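Local coordinates for UPF0135 protein SA1388 (Staphylococcus aureus subsp. aureus, PDB 3LNL) that is of unknown function but belongs to the GTP cyclohydrolase I type 2/NIF3 family, binds zinc and assembles into a toroid-shaped hexamer lidded by PII-like domains, at residues 115-119 and 120-124; 246-249 and 250-254; 295-299 and 300-304; 308-312 and 313-317. The protein carries 2 engineered substitutions. One frame throughout, in Å; residues are numbered along the deposited sequence.

Contact 1: residues 115-119 and 120-124; sequences MLAKV and MGLKN. Engineered in segment 115-119: Val-119 (natural residue Ala).
Ala-117 and Leu-122 meet at the two ends of a Schellman motif, which closes helix 112-119 and turns the chain toward strand 125-142. Two backbone bonds define it, following the last ordinary helical bond, from Met-120 N to Leu-116 O. Leu-122 N bonds to Ala-117 O at 3.0 Å, nearly straight at 169°, while Gly-121 N reaches Lys-118 O at 2.9 Å from well above the carbonyl plane. Gly-121 makes the reversal with a positive phi of 77°, a value that favours glycine.

The apolar contacts follow this fold-back. Leu-122 CD1 comes down on the CB of Ala-117 at 4.2 Å, the hydrophobic pairing that accompanies a Schellman turn. Met-120 runs extended past CG, so that its tip, CE, arrives 4.2 Å from Leu-116 CB, and its CG passes 3.3 Å from Leu-116 O. Ile-285 of strand 279-285 touches Leu-116, Ala-117, Met-120 and Leu-122, tying the turn to that sheet.

On the polar side, the exposed Lys-118 bends back along the turn: its NZ donates to a water at 2.6 Å, and this water donates to Leu-122 O at 2.8 Å.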
loop_
_atom_site.group_PDB
_atom_site.type_symbol
_atom_site.label_atom_id
_atom_site.label_comp_id
_atom_site.label_asym_id
_atom_site.label_seq_id
_atom_site.Cartn_x
_atom_site.Cartn_y
_atom_site.Cartn_z
ATOM N N MET B 115 -2.693 13.143 -35.290
ATOM C CA MET B 115 -3.411 14.355 -35.700
ATOM C C MET B 115 -2.636 15.630 -35.422
ATOM O O MET B 115 -2.540 16.514 -36.288
ATOM C CB MET B 115 -4.762 14.442 -34.995
ATOM C CG MET B 115 -5.753 13.381 -35.471
ATOM S SD MET B 115 -7.104 13.313 -34.340
ATOM C CE MET B 115 -7.961 11.783 -34.834
ATOM N N LEU B 116 -2.074 15.726 -34.231
ATOM C CA LEU B 116 -1.217 16.858 -33.888
ATOM C C LEU B 116 -0.019 16.994 -34.832
ATOM O O LEU B 116 0.225 18.056 -35.387
ATOM C CB LEU B 116 -0.767 16.773 -32.417
ATOM C CG LEU B 116 -1.856 17.188 -31.431
ATOM C CD1 LEU B 116 -1.442 16.735 -29.999
ATOM C CD2 LEU B 116 -2.169 18.730 -31.513
ATOM N N ALA B 117 0.692 15.895 -35.070
ATOM C CA ALA B 117 1.852 15.909 -35.956
ATOM C C ALA B 117 1.495 16.340 -37.378
ATOM O O ALA B 117 2.184 17.187 -37.985
ATOM C CB ALA B 117 2.554 14.525 -35.958
ATOM N N LYS B 118 0.385 15.827 -37.871
ATOM C CA LYS B 118 -0.120 16.187 -39.196
ATOM C C LYS B 118 -0.470 17.660 -39.271
ATOM O O LYS B 118 -0.059 18.325 -40.193
ATOM C CB LYS B 118 -1.328 15.303 -39.574
ATOM C CG LYS B 118 -0.947 13.872 -39.994
ATOM C CD LYS B 118 -0.200 13.870 -41.332
ATOM C CE LYS B 118 -0.026 12.468 -41.930
ATOM N NZ LYS B 118 1.092 12.492 -42.950
ATOM N N VAL B 119 -1.153 18.198 -38.252
ATOM C CA VAL B 119 -1.494 19.620 -38.257
ATOM C C VAL B 119 -0.246 20.521 -38.167
ATOM O O VAL B 119 -0.207 21.623 -38.688
ATOM C CB VAL B 119 -2.475 19.969 -37.138
ATOM C CG1 VAL B 119 -2.799 21.472 -37.172
ATOM C CG2 VAL B 119 -3.672 19.193 -37.286
ATOM N N MET B 120 0.797 20.015 -37.542
ATOM C CA MET B 120 2.085 20.701 -37.513
ATOM C C MET B 120 2.918 20.583 -38.769
ATOM O O MET B 120 3.960 21.228 -38.855
ATOM C CB MET B 120 2.897 20.204 -36.330
ATOM C CG MET B 120 2.285 20.547 -35.007
ATOM S SD MET B 120 3.236 19.799 -33.699
ATOM C CE MET B 120 2.089 19.848 -32.302
ATOM N N GLY B 121 2.455 19.793 -39.733
ATOM C CA GLY B 121 3.166 19.616 -41.003
ATOM C C GLY B 121 4.370 18.718 -40.940
ATOM O O GLY B 121 5.246 18.835 -41.764
ATOM N N LEU B 122 4.413 17.822 -39.954
ATOM C CA LEU B 122 5.599 16.999 -39.727
ATOM C C LEU B 122 5.579 15.780 -40.616
ATOM O O LEU B 122 4.525 15.415 -41.153
ATOM C CB LEU B 122 5.723 16.572 -38.281
ATOM C CG LEU B 122 5.643 17.725 -37.274
ATOM C CD1 LEU B 122 5.748 17.212 -35.837
ATOM C CD2 LEU B 122 6.678 18.832 -37.586
ATOM N N LYS B 123 6.757 15.176 -40.766
ATOM C CA LYS B 123 6.991 14.009 -41.613
ATOM C C LYS B 123 7.467 12.853 -40.741
ATOM O O LYS B 123 7.797 13.048 -39.563
ATOM C CB LYS B 123 8.099 14.286 -42.637
ATOM C CG LYS B 123 7.837 15.431 -43.608
ATOM C CD LYS B 123 6.658 15.157 -44.529
ATOM C CE LYS B 123 6.470 16.237 -45.557
ATOM N NZ LYS B 123 5.350 15.856 -46.427
ATOM N N ASN B 124 7.494 11.665 -41.348
ATOM C CA ASN B 124 8.070 10.455 -40.753
ATOM C C ASN B 124 7.514 10.181 -39.369
ATOM O O ASN B 124 8.250 9.992 -38.420
ATOM C CB ASN B 124 9.619 10.540 -40.753
ATOM C CG ASN B 124 10.187 10.571 -42.179
ATOM O OD1 ASN B 124 9.603 9.994 -43.094
ATOM N ND2 ASN B 124 11.305 11.259 -42.370
HETATM O O HOH W 1 3.565 13.221 -42.558
#

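Contact 2: residues 246-249 and 250-254; sequences AEVD and NQMTL
Between Val-248 and Met-252 the backbone of strand 240-253 turns a corner at Asp-249 and Asn-250. Asp-249 has helix-like angles (phi -55°, psi -50°), whereas Val-248 before it and Asn-250 after it are extended. No hydrogen bond links 246-249 to 250-254. The continuity comes from strand 279-285: Val-248 pairs through its backbone with Lys-281 and Met-252 with Ile-280, so the corner takes up the residues between two consecutive partners. Past it, Thr-253 N-caps helix 254-264, its OG1 accepting from Asp-256 N.

Inside the corner, Val-248 CG1 touches Met-252 SD at 4.0 Å, the two side chains crossing at about a right angle. With chi3 at -72° the Met-252 chain bends at the sulfur and CE is carried away from Val-248 CG1, which meets SD. The other branch, CG2, sits between the backbone N and carbonyl carbon of Val-248 and lies tight against Asn-250 O, 3.2 Å away. Phe-257 of helix 254-264 packs on both Val-248 and Met-252. Outside the corner, Asn-250 ND2 lies beside Asp-249 CB at 3.7 Å.

The chemistry is thus divided: an apolar valine-methionine pair lines the inner side toward the helix, while exposed aspartate and asparagine side chains occupy the outer side, consistent with a corner held by its neighbours rather than by bonds of its own.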
loop_
_atom_site.group_PDB
_atom_site.type_symbol
_atom_site.label_atom_id
_atom_site.label_comp_id
_atom_site.label_asym_id
_atom_site.label_seq_id
_atom_site.Cartn_x
_atom_site.Cartn_y
_atom_site.Cartn_z
ATOM N N ALA B 246 8.271 12.436 -34.695
ATOM C CA ALA B 246 8.230 12.871 -36.068
ATOM C C ALA B 246 9.373 13.875 -36.311
ATOM O O ALA B 246 10.148 14.166 -35.396
ATOM C CB ALA B 246 6.891 13.513 -36.344
ATOM N N GLU B 247 9.470 14.387 -37.538
ATOM C CA GLU B 247 10.485 15.386 -37.882
ATOM C C GLU B 247 9.923 16.538 -38.684
ATOM O O GLU B 247 8.910 16.399 -39.406
ATOM C CB GLU B 247 11.718 14.809 -38.630
ATOM C CG GLU B 247 11.767 13.385 -38.871
ATOM C CD GLU B 247 12.889 13.012 -39.828
ATOM O OE1 GLU B 247 14.089 13.134 -39.468
ATOM O OE2 GLU B 247 12.572 12.680 -40.982
ATOM N N VAL B 248 10.591 17.679 -38.549
ATOM C CA VAL B 248 10.319 18.827 -39.409
ATOM C C VAL B 248 10.968 18.516 -40.722
ATOM O O VAL B 248 11.901 17.686 -40.778
ATOM C CB VAL B 248 10.816 20.159 -38.830
ATOM C CG1 VAL B 248 9.902 20.564 -37.693
ATOM C CG2 VAL B 248 12.267 20.066 -38.341
ATOM N N ASP B 249 10.388 19.088 -41.779
ATOM C CA ASP B 249 10.911 18.957 -43.134
ATOM C C ASP B 249 12.357 19.400 -43.164
ATOM O O ASP B 249 13.230 18.688 -43.688
ATOM C CB ASP B 249 10.127 19.869 -44.092
ATOM C CG ASP B 249 8.745 19.322 -44.429
ATOM O OD1 ASP B 249 7.823 20.123 -44.744
ATOM O OD2 ASP B 249 8.583 18.078 -44.391
ATOM N N ASN B 250 12.578 20.588 -42.591
ATOM C CA ASN B 250 13.885 21.260 -42.560
ATOM C C ASN B 250 14.235 21.591 -41.112
ATOM O O ASN B 250 13.438 22.210 -40.484
ATOM C CB ASN B 250 13.777 22.564 -43.380
ATOM C CG ASN B 250 13.423 22.306 -44.835
ATOM O OD1 ASN B 250 14.209 21.717 -45.546
ATOM N ND2 ASN B 250 12.227 22.708 -45.262
ATOM N N GLN B 251 15.384 21.131 -40.607
ATOM C CA GLN B 251 15.937 21.522 -39.290
ATOM C C GLN B 251 15.703 23.028 -39.072
ATOM O O GLN B 251 15.968 23.832 -39.960
ATOM C CB GLN B 251 17.460 21.164 -39.185
ATOM C CG GLN B 251 18.033 21.104 -37.736
ATOM C CD GLN B 251 19.565 20.858 -37.608
ATOM O OE1 GLN B 251 20.343 21.587 -38.197
ATOM N NE2 GLN B 251 19.986 19.874 -36.742
ATOM N N MET B 252 15.148 23.403 -37.923
ATOM C CA MET B 252 14.875 24.787 -37.621
ATOM C C MET B 252 15.164 25.092 -36.152
ATOM O O MET B 252 15.500 24.206 -35.383
ATOM C CB MET B 252 13.444 25.124 -37.965
ATOM C CG MET B 252 12.423 24.384 -37.185
ATOM S SD MET B 252 10.812 24.406 -38.055
ATOM C CE MET B 252 10.357 26.075 -37.819
ATOM N N THR B 253 15.072 26.356 -35.764
ATOM C CA THR B 253 15.378 26.714 -34.375
ATOM C C THR B 253 14.151 26.420 -33.518
ATOM O O THR B 253 13.018 26.451 -33.985
ATOM C CB THR B 253 15.804 28.197 -34.218
ATOM O OG1 THR B 253 14.691 29.050 -34.486
ATOM C CG2 THR B 253 17.029 28.597 -35.155
ATOM N N LEU B 254 14.390 26.121 -32.244
ATOM C CA LEU B 254 13.344 25.941 -31.284
ATOM C C LEU B 254 12.281 27.076 -31.305
ATOM O O LEU B 254 11.060 26.798 -31.280
ATOM C CB LEU B 254 13.930 25.804 -29.875
ATOM C CG LEU B 254 12.993 25.548 -28.710
ATOM C CD1 LEU B 254 12.056 24.330 -28.970
ATOM C CD2 LEU B 254 13.839 25.324 -27.404
#

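Contact 3: residues 295-299 and 300-304; sequences YQAVQ and QGADV
Gln-300 folds back over the preceding turn of helix 294-299, and its NE2 lies 3.6 Å from CG of Gln-296. The two amide planes are turned 55° against each other, so they do not stack. Gln-300 OE1 points instead to the backbone and sits 3.3 Å from Ala-297 CA. With CG anti to its own carbonyl carbon (chi1 -71°), Gln-300 carries its chain close past Gln-296 O, which stands 3.2 Å from CG. On the other flank Ala-302 CB meets Ala-297 CB at 4.1 Å.

Both contacts rest on a Schellman motif. Ala-302 N bonds to Ala-297 O at 2.9 Å, and Gly-301 N bonds to Val-298 O at the same distance, approaching from above the carbonyl plane. Gly-301 makes the turn at positive phi (109°), a backbone conformation that calls for glycine. One water ties the turn further, donating to Val-298 O at 2.7 Å and more loosely to Ala-302 O.

Farther out, Asn-129 OD1 accepts from NE2 of both Gln-296 and Gln-300, bringing the two amides together on strand 125-142. Ala-284 of strand 279-285 touches both Ala-297 and Ala-302, and Met-245 of strand 240-253 packs on Gln-300 and Ala-302.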
loop_
_atom_site.group_PDB
_atom_site.type_symbol
_atom_site.label_atom_id
_atom_site.label_comp_id
_atom_site.label_asym_id
_atom_site.label_seq_id
_atom_site.Cartn_x
_atom_site.Cartn_y
_atom_site.Cartn_z
ATOM N N TYR B 295 11.938 12.973 -20.453
ATOM C CA TYR B 295 13.290 12.416 -20.353
ATOM C C TYR B 295 13.427 11.173 -21.264
ATOM O O TYR B 295 14.437 10.999 -21.951
ATOM C CB TYR B 295 13.673 12.149 -18.885
ATOM C CG TYR B 295 13.717 13.422 -18.113
ATOM C CD1 TYR B 295 12.620 13.845 -17.379
ATOM C CD2 TYR B 295 14.851 14.257 -18.157
ATOM C CE1 TYR B 295 12.640 15.082 -16.688
ATOM C CE2 TYR B 295 14.874 15.475 -17.488
ATOM C CZ TYR B 295 13.749 15.892 -16.770
ATOM O OH TYR B 295 13.749 17.104 -16.124
ATOM N N GLN B 296 12.387 10.340 -21.281
ATOM C CA GLN B 296 12.338 9.152 -22.138
ATOM C C GLN B 296 12.280 9.534 -23.625
ATOM O O GLN B 296 12.993 8.969 -24.449
ATOM C CB GLN B 296 11.154 8.316 -21.714
ATOM C CG GLN B 296 11.020 6.960 -22.315
ATOM C CD GLN B 296 10.045 6.120 -21.491
ATOM O OE1 GLN B 296 10.441 5.556 -20.490
ATOM N NE2 GLN B 296 8.752 6.093 -21.885
ATOM N N ALA B 297 11.529 10.588 -23.936
ATOM C CA ALA B 297 11.495 11.138 -25.288
ATOM C C ALA B 297 12.884 11.533 -25.755
ATOM O O ALA B 297 13.289 11.196 -26.895
ATOM C CB ALA B 297 10.546 12.306 -25.389
ATOM N N VAL B 298 13.634 12.215 -24.889
ATOM C CA VAL B 298 15.012 12.564 -25.265
ATOM C C VAL B 298 15.856 11.301 -25.464
ATOM O O VAL B 298 16.587 11.206 -26.439
ATOM C CB VAL B 298 15.623 13.591 -24.312
ATOM C CG1 VAL B 298 17.158 13.729 -24.579
ATOM C CG2 VAL B 298 14.872 14.897 -24.479
ATOM N N GLN B 299 15.714 10.309 -24.583
ATOM C CA GLN B 299 16.425 9.032 -24.760
ATOM C C GLN B 299 15.999 8.390 -26.110
ATOM O O GLN B 299 16.783 7.730 -26.738
ATOM C CB GLN B 299 16.099 7.992 -23.664
ATOM C CG GLN B 299 16.417 8.272 -22.180
ATOM C CD GLN B 299 15.395 7.574 -21.166
ATOM O OE1 GLN B 299 14.832 6.488 -21.444
ATOM N NE2 GLN B 299 15.134 8.242 -20.008
ATOM N N GLN B 300 14.745 8.560 -26.515
ATOM C CA GLN B 300 14.229 7.973 -27.762
ATOM C C GLN B 300 14.707 8.788 -29.010
ATOM O O GLN B 300 14.427 8.411 -30.128
ATOM C CB GLN B 300 12.690 7.875 -27.688
ATOM C CG GLN B 300 12.091 6.789 -26.682
ATOM C CD GLN B 300 10.642 7.086 -26.134
ATOM O OE1 GLN B 300 10.129 8.241 -26.144
ATOM N NE2 GLN B 300 9.984 6.034 -25.667
ATOM N N GLY B 301 15.430 9.905 -28.816
ATOM C CA GLY B 301 15.970 10.718 -29.929
ATOM C C GLY B 301 15.303 12.080 -30.166
ATOM O O GLY B 301 15.658 12.811 -31.092
ATOM N N ALA B 302 14.342 12.460 -29.337
ATOM C CA ALA B 302 13.703 13.763 -29.506
ATOM C C ALA B 302 14.643 14.925 -29.241
ATOM O O ALA B 302 15.399 14.883 -28.308
ATOM C CB ALA B 302 12.479 13.877 -28.603
ATOM N N ASP B 303 14.590 15.951 -30.070
ATOM C CA ASP B 303 15.202 17.262 -29.780
ATOM C C ASP B 303 14.329 18.181 -28.928
ATOM O O ASP B 303 14.849 19.131 -28.310
ATOM C CB ASP B 303 15.551 17.998 -31.091
ATOM C CG ASP B 303 16.520 17.192 -31.973
ATOM O OD1 ASP B 303 17.440 16.551 -31.417
ATOM O OD2 ASP B 303 16.318 17.182 -33.215
ATOM N N VAL B 304 13.013 17.907 -28.904
ATOM C CA VAL B 304 12.051 18.688 -28.138
ATOM C C VAL B 304 10.835 17.799 -27.881
ATOM O O VAL B 304 10.508 16.892 -28.685
ATOM C CB VAL B 304 11.648 20.027 -28.891
ATOM C CG1 VAL B 304 11.004 19.722 -30.286
ATOM C CG2 VAL B 304 10.724 20.914 -28.031
HETATM O O HOH W 2 17.830 12.952 -28.135
#

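Contact 4: residues 308-312 and 313-317; sequences GDIKH and HDALD
His-312 and His-313 form a T-shaped (edge-to-face) pair in the first turn of helix 312-321, just past its N-cap residue, Lys-311. The ring planes stand at 80° and the centroids are 4.9 Å apart. The edge belongs to His-312: its CD2 lies over the centre of the His-313 ring, 3.8 Å above that plane. The two first torsions differ: His-312 holds CG anti to its backbone N (chi1 178°), His-313 anti to its carbonyl carbon (chi1 -77°), and with these the edge of the first ring comes over the face of the second.

The start of the helix fixes the backbone beneath them. Lys-311 O accepts from Ala-315 N at 3.0 Å and His-312 O accepts from Leu-316 N at 2.8 Å, both bonds nearly straight. On the inner flank, Ile-310 CG2 packs on Ala-315 CB at 4.1 Å.

The turn also lies at a subunit interface near bound zinc. His-312 NE2 bonds to Asp-48 OD2 of a second subunit, and its ring stacks on His-330 of that subunit; the backbone N of each His-312 bonds to Asp-309 OD1 of the other chain. Within its own chain Asp-309 OD2 takes a bond from ND1 of the zinc ligand His-330, a second-shell contact that probably helps orient it. A bound zinc ion also lies about 4 Å from the side chain of His-313.

Beside the N-cap, a water accepts from Lys-311 N at 2.8 Å and donates to Asp-314 OD2 at 2.6 Å.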
loop_
_atom_site.group_PDB
_atom_site.type_symbol
_atom_site.label_atom_id
_atom_site.label_comp_id
_atom_site.label_asym_id
_atom_site.label_seq_id
_atom_site.Cartn_x
_atom_site.Cartn_y
_atom_site.Cartn_z
ATOM N N GLY B 308 1.162 19.699 -23.263
ATOM C CA GLY B 308 0.419 20.764 -22.577
ATOM C C GLY B 308 0.545 20.679 -21.086
ATOM O O GLY B 308 1.171 19.744 -20.570
ATOM N N ASP B 309 -0.032 21.679 -20.394
ATOM C CA ASP B 309 -0.128 21.763 -18.917
ATOM C C ASP B 309 1.260 21.665 -18.256
ATOM O O ASP B 309 1.404 21.012 -17.238
ATOM C CB ASP B 309 -1.010 20.626 -18.334
ATOM C CG ASP B 309 -2.520 20.875 -18.429
ATOM O OD1 ASP B 309 -2.964 21.999 -18.648
ATOM O OD2 ASP B 309 -3.300 19.889 -18.237
ATOM N N ILE B 310 2.284 22.306 -18.826
ATOM C CA ILE B 310 3.619 22.263 -18.211
ATOM C C ILE B 310 3.665 23.238 -17.028
ATOM O O ILE B 310 3.222 24.400 -17.135
ATOM C CB ILE B 310 4.739 22.563 -19.208
ATOM C CG1 ILE B 310 4.578 21.655 -20.451
ATOM C CG2 ILE B 310 6.094 22.373 -18.520
ATOM C CD1 ILE B 310 5.649 21.783 -21.529
ATOM N N LYS B 311 4.111 22.732 -15.892
ATOM C CA LYS B 311 4.259 23.516 -14.675
ATOM C C LYS B 311 5.706 23.953 -14.408
ATOM O O LYS B 311 6.670 23.361 -14.915
ATOM C CB LYS B 311 3.736 22.734 -13.488
ATOM C CG LYS B 311 2.210 22.499 -13.650
ATOM C CD LYS B 311 1.559 21.844 -12.478
ATOM C CE LYS B 311 2.373 20.668 -11.989
ATOM N NZ LYS B 311 1.677 20.021 -10.812
ATOM N N HIS B 312 5.821 25.034 -13.637
ATOM C CA HIS B 312 7.110 25.676 -13.326
ATOM C C HIS B 312 8.235 24.735 -12.980
ATOM O O HIS B 312 9.276 24.765 -13.618
ATOM C CB HIS B 312 6.907 26.659 -12.163
ATOM C CG HIS B 312 8.154 27.330 -11.724
ATOM N ND1 HIS B 312 8.763 28.315 -12.463
ATOM C CD2 HIS B 312 8.952 27.111 -10.639
ATOM C CE1 HIS B 312 9.862 28.712 -11.831
ATOM N NE2 HIS B 312 10.008 27.988 -10.726
ATOM N N HIS B 313 8.057 23.929 -11.926
ATOM C CA HIS B 313 9.158 23.130 -11.429
ATOM C C HIS B 313 9.567 22.065 -12.439
ATOM O O HIS B 313 10.744 21.733 -12.536
ATOM C CB HIS B 313 8.856 22.517 -10.057
ATOM C CG HIS B 313 8.988 23.504 -8.945
ATOM N ND1 HIS B 313 10.210 23.980 -8.520
ATOM C CD2 HIS B 313 8.047 24.154 -8.219
ATOM C CE1 HIS B 313 10.009 24.873 -7.562
ATOM N NE2 HIS B 313 8.706 24.978 -7.346
ATOM N N ASP B 314 8.614 21.534 -13.204
ATOM C CA ASP B 314 9.000 20.586 -14.244
ATOM C C ASP B 314 9.756 21.238 -15.412
ATOM O O ASP B 314 10.689 20.629 -15.961
ATOM C CB ASP B 314 7.797 19.809 -14.767
ATOM C CG ASP B 314 7.187 18.922 -13.677
ATOM O OD1 ASP B 314 7.922 18.250 -12.897
ATOM O OD2 ASP B 314 5.974 18.973 -13.619
ATOM N N ALA B 315 9.342 22.445 -15.772
ATOM C CA ALA B 315 10.055 23.243 -16.764
ATOM C C ALA B 315 11.467 23.596 -16.260
ATOM O O ALA B 315 12.433 23.565 -17.029
ATOM C CB ALA B 315 9.283 24.525 -17.096
ATOM N N LEU B 316 11.560 24.025 -14.997
ATOM C CA LEU B 316 12.868 24.308 -14.373
ATOM C C LEU B 316 13.832 23.104 -14.453
ATOM O O LEU B 316 14.974 23.232 -14.836
ATOM C CB LEU B 316 12.688 24.734 -12.908
ATOM C CG LEU B 316 13.882 25.482 -12.289
ATOM C CD1 LEU B 316 14.026 26.845 -12.984
ATOM C CD2 LEU B 316 13.703 25.646 -10.769
ATOM N N ASP B 317 13.348 21.937 -14.036
ATOM C CA ASP B 317 14.098 20.687 -14.135
ATOM C C ASP B 317 14.551 20.417 -15.579
ATOM O O ASP B 317 15.758 20.144 -15.833
ATOM C CB ASP B 317 13.253 19.501 -13.635
ATOM C CG ASP B 317 13.007 19.577 -12.149
ATOM O OD1 ASP B 317 13.595 20.452 -11.503
ATOM O OD2 ASP B 317 12.205 18.802 -11.625
HETATM O O HOH W 3 4.572 19.987 -15.509
#

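The four contacts follow one another along the chain and mark the ends of helices or a corner in a strand around the sheet that includes 240-253 and 279-285. Contacts 1 and 2, with centres 11 Å apart, are joined directly: Lys-123 N lies 2.8 Å from Glu-247 O, probably as a hydrogen bond. Contact 2 touches contact 3 through Leu-254 CD1 and Val-304 CG2, 3.8 Å apart, and contact 3 reaches contact 4 where Tyr-295 OH packs against Asp-317 C. Contacts 1 and 4 do not touch, yet both come near zinc: the Leu-116 side chain is about 8 Å from a zinc ion and about 5 Å from that of the ligand Glu-333, and the His-313 side chain in contact 4 is about 4 Å from a zinc ion.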